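Local structure of elongation factor G (Thermus thermophilus, 2DY1) at residues K453-E458 / S644-V649; T459-A464 / H568-E573. The protein binds GTP and a magnesium ion and probably acts as a translation elongation factor with GTPase activity. All blocks are in the same frame, centred on the assembly; numbering follows the deposited sequence.

Contact 1: residues K453-E458 / S644-V649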
loop_
_atom_site.group_PDB
_atom_site.type_symbol
_atom_site.label_atom_id
_atom_site.label_comp_id
_atom_site.label_asym_id
_atom_site.label_seq_id
_atom_site.Cartn_x
_atom_site.Cartn_y
_atom_site.Cartn_z
ATOM N N LYS A 453 6.974 -15.746 -16.053
ATOM C CA LYS A 453 7.622 -17.032 -16.291
ATOM C C LYS A 453 8.271 -17.473 -14.980
ATOM O O LYS A 453 8.759 -16.644 -14.217
ATOM C CB LYS A 453 8.690 -16.878 -17.365
ATOM C CG LYS A 453 8.131 -16.594 -18.734
ATOM C CD LYS A 453 9.246 -16.380 -19.724
ATOM C CE LYS A 453 8.708 -16.127 -21.118
ATOM N NZ LYS A 453 9.828 -15.897 -22.072
ATOM N N VAL A 454 8.274 -18.776 -14.719
ATOM C CA VAL A 454 8.866 -19.303 -13.496
ATOM C C VAL A 454 10.373 -19.424 -13.667
ATOM O O VAL A 454 10.856 -19.896 -14.694
ATOM C CB VAL A 454 8.291 -20.694 -13.152
ATOM C CG1 VAL A 454 9.027 -21.301 -11.966
ATOM C CG2 VAL A 454 6.808 -20.565 -12.825
ATOM N N PRO A 455 11.136 -18.976 -12.666
ATOM C CA PRO A 455 12.595 -19.062 -12.757
ATOM C C PRO A 455 13.119 -20.454 -12.392
ATOM O O PRO A 455 13.669 -20.666 -11.306
ATOM C CB PRO A 455 13.059 -17.977 -11.790
ATOM C CG PRO A 455 12.008 -18.030 -10.728
ATOM C CD PRO A 455 10.729 -18.137 -11.526
ATOM N N TYR A 456 12.926 -21.402 -13.302
ATOM C CA TYR A 456 13.402 -22.764 -13.092
ATOM C C TYR A 456 14.924 -22.738 -13.047
ATOM O O TYR A 456 15.565 -21.810 -13.540
ATOM C CB TYR A 456 12.959 -23.674 -14.239
ATOM C CG TYR A 456 11.479 -23.938 -14.269
ATOM C CD1 TYR A 456 10.881 -24.767 -13.323
ATOM C CD2 TYR A 456 10.669 -23.332 -15.224
ATOM C CE1 TYR A 456 9.496 -24.987 -13.328
ATOM C CE2 TYR A 456 9.291 -23.541 -15.236
ATOM C CZ TYR A 456 8.715 -24.364 -14.288
ATOM O OH TYR A 456 7.348 -24.542 -14.292
ATOM N N ARG A 457 15.503 -23.760 -12.437
ATOM C CA ARG A 457 16.948 -23.845 -12.365
ATOM C C ARG A 457 17.330 -25.289 -12.584
ATOM O O ARG A 457 16.467 -26.127 -12.849
ATOM C CB ARG A 457 17.447 -23.325 -11.020
ATOM C CG ARG A 457 17.203 -21.827 -10.908
ATOM C CD ARG A 457 17.977 -21.167 -9.807
ATOM N NE ARG A 457 17.667 -19.743 -9.771
ATOM C CZ ARG A 457 17.841 -18.990 -8.698
ATOM N NH1 ARG A 457 18.332 -19.535 -7.596
ATOM N NH2 ARG A 457 17.473 -17.715 -8.707
ATOM N N GLU A 458 18.624 -25.575 -12.504
ATOM C CA GLU A 458 19.098 -26.934 -12.712
ATOM C C GLU A 458 20.187 -27.260 -11.711
ATOM O O GLU A 458 20.759 -26.368 -11.100
ATOM C CB GLU A 458 19.681 -27.077 -14.121
ATOM C CG GLU A 458 18.680 -26.850 -15.239
ATOM C CD GLU A 458 19.320 -26.902 -16.613
ATOM O OE1 GLU A 458 20.342 -27.609 -16.768
ATOM O OE2 GLU A 458 18.795 -26.252 -17.541
ATOM N N SER A 644 10.602 -20.387 -0.441
ATOM C CA SER A 644 11.092 -21.358 0.525
ATOM C C SER A 644 12.411 -21.983 0.065
ATOM O O SER A 644 13.451 -21.804 0.696
ATOM C CB SER A 644 10.047 -22.456 0.722
ATOM O OG SER A 644 10.505 -23.442 1.630
ATOM N N HIS A 645 12.367 -22.701 -1.048
ATOM C CA HIS A 645 13.562 -23.362 -1.553
ATOM C C HIS A 645 13.266 -23.919 -2.931
ATOM O O HIS A 645 12.126 -23.881 -3.388
ATOM C CB HIS A 645 13.925 -24.534 -0.631
ATOM C CG HIS A 645 12.882 -25.613 -0.608
ATOM N ND1 HIS A 645 11.683 -25.478 0.062
ATOM C CD2 HIS A 645 12.825 -26.808 -1.241
ATOM C CE1 HIS A 645 10.932 -26.541 -0.164
ATOM N NE2 HIS A 645 11.601 -27.364 -0.952
ATOM N N TYR A 646 14.298 -24.442 -3.589
ATOM C CA TYR A 646 14.129 -25.067 -4.894
ATOM C C TYR A 646 14.027 -26.569 -4.662
ATOM O O TYR A 646 14.650 -27.108 -3.746
ATOM C CB TYR A 646 15.321 -24.781 -5.815
ATOM C CG TYR A 646 15.159 -23.525 -6.644
ATOM C CD1 TYR A 646 15.438 -22.268 -6.109
ATOM C CD2 TYR A 646 14.671 -23.596 -7.947
ATOM C CE1 TYR A 646 15.222 -21.105 -6.855
ATOM C CE2 TYR A 646 14.454 -22.446 -8.704
ATOM C CZ TYR A 646 14.728 -21.207 -8.148
ATOM O OH TYR A 646 14.491 -20.078 -8.890
ATOM N N ALA A 647 13.233 -27.244 -5.478
ATOM C CA ALA A 647 13.084 -28.686 -5.341
ATOM C C ALA A 647 13.019 -29.270 -6.729
ATOM O O ALA A 647 12.665 -28.583 -7.683
ATOM C CB ALA A 647 11.812 -29.024 -4.562
ATOM N N GLU A 648 13.379 -30.540 -6.850
ATOM C CA GLU A 648 13.351 -31.200 -8.142
ATOM C C GLU A 648 11.912 -31.269 -8.652
ATOM O O GLU A 648 10.981 -31.568 -7.893
ATOM C CB GLU A 648 13.939 -32.612 -8.014
ATOM C CG GLU A 648 15.296 -32.636 -7.302
ATOM C CD GLU A 648 15.886 -34.036 -7.152
ATOM O OE1 GLU A 648 15.234 -35.019 -7.567
ATOM O OE2 GLU A 648 17.011 -34.145 -6.617
ATOM N N VAL A 649 11.745 -30.988 -9.937
ATOM C CA VAL A 649 10.442 -31.018 -10.581
ATOM C C VAL A 649 10.047 -32.468 -10.846
ATOM O O VAL A 649 10.843 -33.245 -11.375
ATOM C CB VAL A 649 10.485 -30.262 -11.926
ATOM C CG1 VAL A 649 9.148 -30.393 -12.652
ATOM C CG2 VAL A 649 10.821 -28.793 -11.685
#
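Tyr646 reaches across from strand 638-648 and gives its phenol hydrogen to the carbonyl of Pro455, with 2.6 Å between Tyr646 OH and Pro455 O. The donor lies in the carbonyl plane, at a C=O...O angle of 156°, and the acceptor sits at the edge of the ring. This is the one hydrogen bond between the two segments, and it engages the carbonyl of Pro455, the centre of an inverse gamma turn. Beside it Pro455 CG is in van der Waals contact with Tyr646 OH at 3.7 Å.

Arg457 supplies the contact over the ring face. Its chain, extended from CG to NE, runs over one face of the Tyr646 ring, and CD makes a CH-pi contact 4.0 Å from the ring centroid. The guanidinium follows at only 18° to the ring plane, with Tyr646 OH over its face; although Arg457 NE and Tyr646 OH are 3.3 Å apart, the angle is too poor for a hydrogen bond. The charge is instead paired through NH2 with Glu419.

Apolar contact is slight: Tyr456 CD1 meets Val649 CG2 at 4.3 Å. A phenylalanine in place of Tyr646 would probably leave the Pro455 carbonyl without its donor, even if the ring still lay under Arg457.

Strands 457-460 and 638-648 both pair with strand 569-583 in an antiparallel sheet, and across this intervening strand Tyr646, from the C-terminal family region, meets Arg457 and the Pro455 carbonyl of the domain IV region.

Contact 2: residues T459-A464 / H568-E573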
loop_
_atom_site.group_PDB
_atom_site.type_symbol
_atom_site.label_atom_id
_atom_site.label_comp_id
_atom_site.label_asym_id
_atom_site.label_seq_id
_atom_site.Cartn_x
_atom_site.Cartn_y
_atom_site.Cartn_z
ATOM N N THR A 459 20.455 -28.550 -11.540
ATOM C CA THR A 459 21.522 -28.986 -10.654
ATOM C C THR A 459 21.979 -30.365 -11.109
ATOM O O THR A 459 21.510 -30.871 -12.137
ATOM C CB THR A 459 21.088 -29.011 -9.170
ATOM O OG1 THR A 459 22.260 -29.132 -8.343
ATOM C CG2 THR A 459 20.143 -30.176 -8.885
ATOM N N ILE A 460 22.902 -30.964 -10.365
ATOM C CA ILE A 460 23.415 -32.277 -10.734
ATOM C C ILE A 460 23.202 -33.317 -9.639
ATOM O O ILE A 460 23.153 -32.982 -8.459
ATOM C CB ILE A 460 24.919 -32.205 -11.074
ATOM C CG1 ILE A 460 25.686 -31.503 -9.954
ATOM C CG2 ILE A 460 25.123 -31.466 -12.386
ATOM C CD1 ILE A 460 27.220 -31.511 -10.156
ATOM N N LYS A 461 23.099 -34.586 -10.037
ATOM C CA LYS A 461 22.873 -35.664 -9.082
ATOM C C LYS A 461 24.070 -36.584 -8.832
ATOM O O LYS A 461 24.084 -37.337 -7.852
ATOM C CB LYS A 461 21.669 -36.500 -9.520
ATOM C CG LYS A 461 20.313 -35.845 -9.248
ATOM C CD LYS A 461 19.181 -36.827 -9.524
ATOM C CE LYS A 461 17.840 -36.310 -9.022
ATOM N NZ LYS A 461 16.735 -37.284 -9.276
ATOM N N LYS A 462 25.070 -36.531 -9.704
ATOM C CA LYS A 462 26.246 -37.370 -9.513
ATOM C C LYS A 462 27.542 -36.653 -9.857
ATOM O O LYS A 462 27.558 -35.662 -10.596
ATOM C CB LYS A 462 26.130 -38.667 -10.326
ATOM C CG LYS A 462 26.229 -38.507 -11.831
ATOM C CD LYS A 462 26.123 -39.873 -12.520
ATOM C CE LYS A 462 26.236 -39.758 -14.032
ATOM N NZ LYS A 462 26.207 -41.086 -14.712
ATOM N N VAL A 463 28.631 -37.155 -9.289
ATOM C CA VAL A 463 29.944 -36.575 -9.513
ATOM C C VAL A 463 30.425 -36.903 -10.915
ATOM O O VAL A 463 30.129 -37.972 -11.450
ATOM C CB VAL A 463 30.971 -37.124 -8.508
ATOM C CG1 VAL A 463 32.347 -36.532 -8.799
ATOM C CG2 VAL A 463 30.543 -36.792 -7.086
ATOM N N ALA A 464 31.168 -35.974 -11.506
ATOM C CA ALA A 464 31.734 -36.169 -12.826
ATOM C C ALA A 464 32.935 -35.246 -12.982
ATOM O O ALA A 464 33.057 -34.247 -12.275
ATOM C CB ALA A 464 30.686 -35.878 -13.906
ATOM N N HIS A 568 24.479 -36.193 -14.454
ATOM C CA HIS A 568 23.053 -36.449 -14.252
ATOM C C HIS A 568 22.285 -35.209 -13.795
ATOM O O HIS A 568 21.829 -35.105 -12.651
ATOM C CB HIS A 568 22.847 -37.581 -13.253
ATOM C CG HIS A 568 21.467 -38.155 -13.284
ATOM N ND1 HIS A 568 20.432 -37.649 -12.525
ATOM C CD2 HIS A 568 20.934 -39.152 -14.029
ATOM C CE1 HIS A 568 19.322 -38.310 -12.803
ATOM N NE2 HIS A 568 19.599 -39.227 -13.714
ATOM N N PRO A 569 22.141 -34.243 -14.701
ATOM C CA PRO A 569 21.431 -32.990 -14.442
ATOM C C PRO A 569 19.930 -33.207 -14.252
ATOM O O PRO A 569 19.339 -34.105 -14.859
ATOM C CB PRO A 569 21.755 -32.154 -15.680
ATOM C CG PRO A 569 21.982 -33.179 -16.744
ATOM C CD PRO A 569 22.769 -34.228 -16.033
ATOM N N VAL A 570 19.326 -32.392 -13.391
ATOM C CA VAL A 570 17.898 -32.477 -13.119
ATOM C C VAL A 570 17.293 -31.083 -12.990
ATOM O O VAL A 570 17.981 -30.133 -12.606
ATOM C CB VAL A 570 17.604 -33.258 -11.818
ATOM C CG1 VAL A 570 18.151 -34.671 -11.932
ATOM C CG2 VAL A 570 18.202 -32.541 -10.622
ATOM N N LEU A 571 16.000 -30.978 -13.299
ATOM C CA LEU A 571 15.275 -29.708 -13.244
ATOM C C LEU A 571 14.773 -29.377 -11.846
ATOM O O LEU A 571 14.271 -30.247 -11.129
ATOM C CB LEU A 571 14.089 -29.752 -14.208
ATOM C CG LEU A 571 13.389 -28.419 -14.490
ATOM C CD1 LEU A 571 14.298 -27.527 -15.323
ATOM C CD2 LEU A 571 12.088 -28.681 -15.230
ATOM N N LEU A 572 14.911 -28.110 -11.462
ATOM C CA LEU A 572 14.467 -27.643 -10.153
ATOM C C LEU A 572 13.436 -26.535 -10.351
ATOM O O LEU A 572 13.471 -25.829 -11.351
ATOM C CB LEU A 572 15.643 -27.074 -9.353
ATOM C CG LEU A 572 16.840 -27.982 -9.061
ATOM C CD1 LEU A 572 17.892 -27.174 -8.321
ATOM C CD2 LEU A 572 16.403 -29.179 -8.220
ATOM N N GLU A 573 12.519 -26.400 -9.400
ATOM C CA GLU A 573 11.510 -25.348 -9.480
ATOM C C GLU A 573 11.405 -24.677 -8.129
ATOM O O GLU A 573 11.697 -25.281 -7.101
ATOM C CB GLU A 573 10.145 -25.920 -9.893
ATOM C CG GLU A 573 9.470 -26.772 -8.840
ATOM C CD GLU A 573 8.125 -27.299 -9.315
ATOM O OE1 GLU A 573 7.346 -26.503 -9.881
ATOM O OE2 GLU A 573 7.844 -28.501 -9.119
#
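Thr459 and Val570 lie side by side, pointing the same way from an antiparallel hydrogen-bonded pair, and their CG2 methyls meet at 3.5 Å. With the Thr459 hydroxyl anti to the backbone N (chi1 -166°), CG2 is turned to Val570 and also to Leu572 CD1, 3.8 Å away, while OG1 bonds to the carbonyl of Met531. Beneath these side chains Val570 N donates to Thr459 O at 2.9 Å, and Thr459 N to Val570 O at 3.1 Å.

Lys461 crosses Val570 at about a right angle. Its extended chain brings CE to 3.4 Å from Val570 CG1, a tight fit, and passes the edge of the His568 imidazole, where CD lies 3.4 Å from His568 ND1. Lys462 crosses His568 at about a right angle, its CG 3.8 Å from His568 CB. The backbone bond from Lys461 N to His568 O, 3.0 Å long, is the last as the strand pairing gives out.

The lysines thus contribute mainly their methylenes, and the ammonium of Lys461 has a long, weak ion pair with Glu648. His568 ND1, covered by lysine carbons, has no polar partner; cohesion here rests on backbone bonds and aliphatic packing, and the nearby lysine charge would probably disfavour protonation of the imidazole.

In the fold
Both contacts draw on strand 457-460 and on one antiparallel sheet, their centres about 12 Å apart, with contact 2 nested along the chain inside the loop closed by contact 1. Strand 569-583 joins them: Arg457 O lies 2.9 Å from Leu572 N, and Ala647 O lies 2.8 Å from Glu573 N, both probable hydrogen bonds. Contact 2 is therefore direct pairing of neighbouring strands, combining backbone bonds with aliphatic contacts, whereas contact 1 spans the strand between its partners, a tyrosine side chain reaching a backbone carbonyl and an arginine chain lying over its ring. Neither is a core contact: contact 1 is at the surface, and contact 2 is partly buried, with exposed lysines and histidine at its margin.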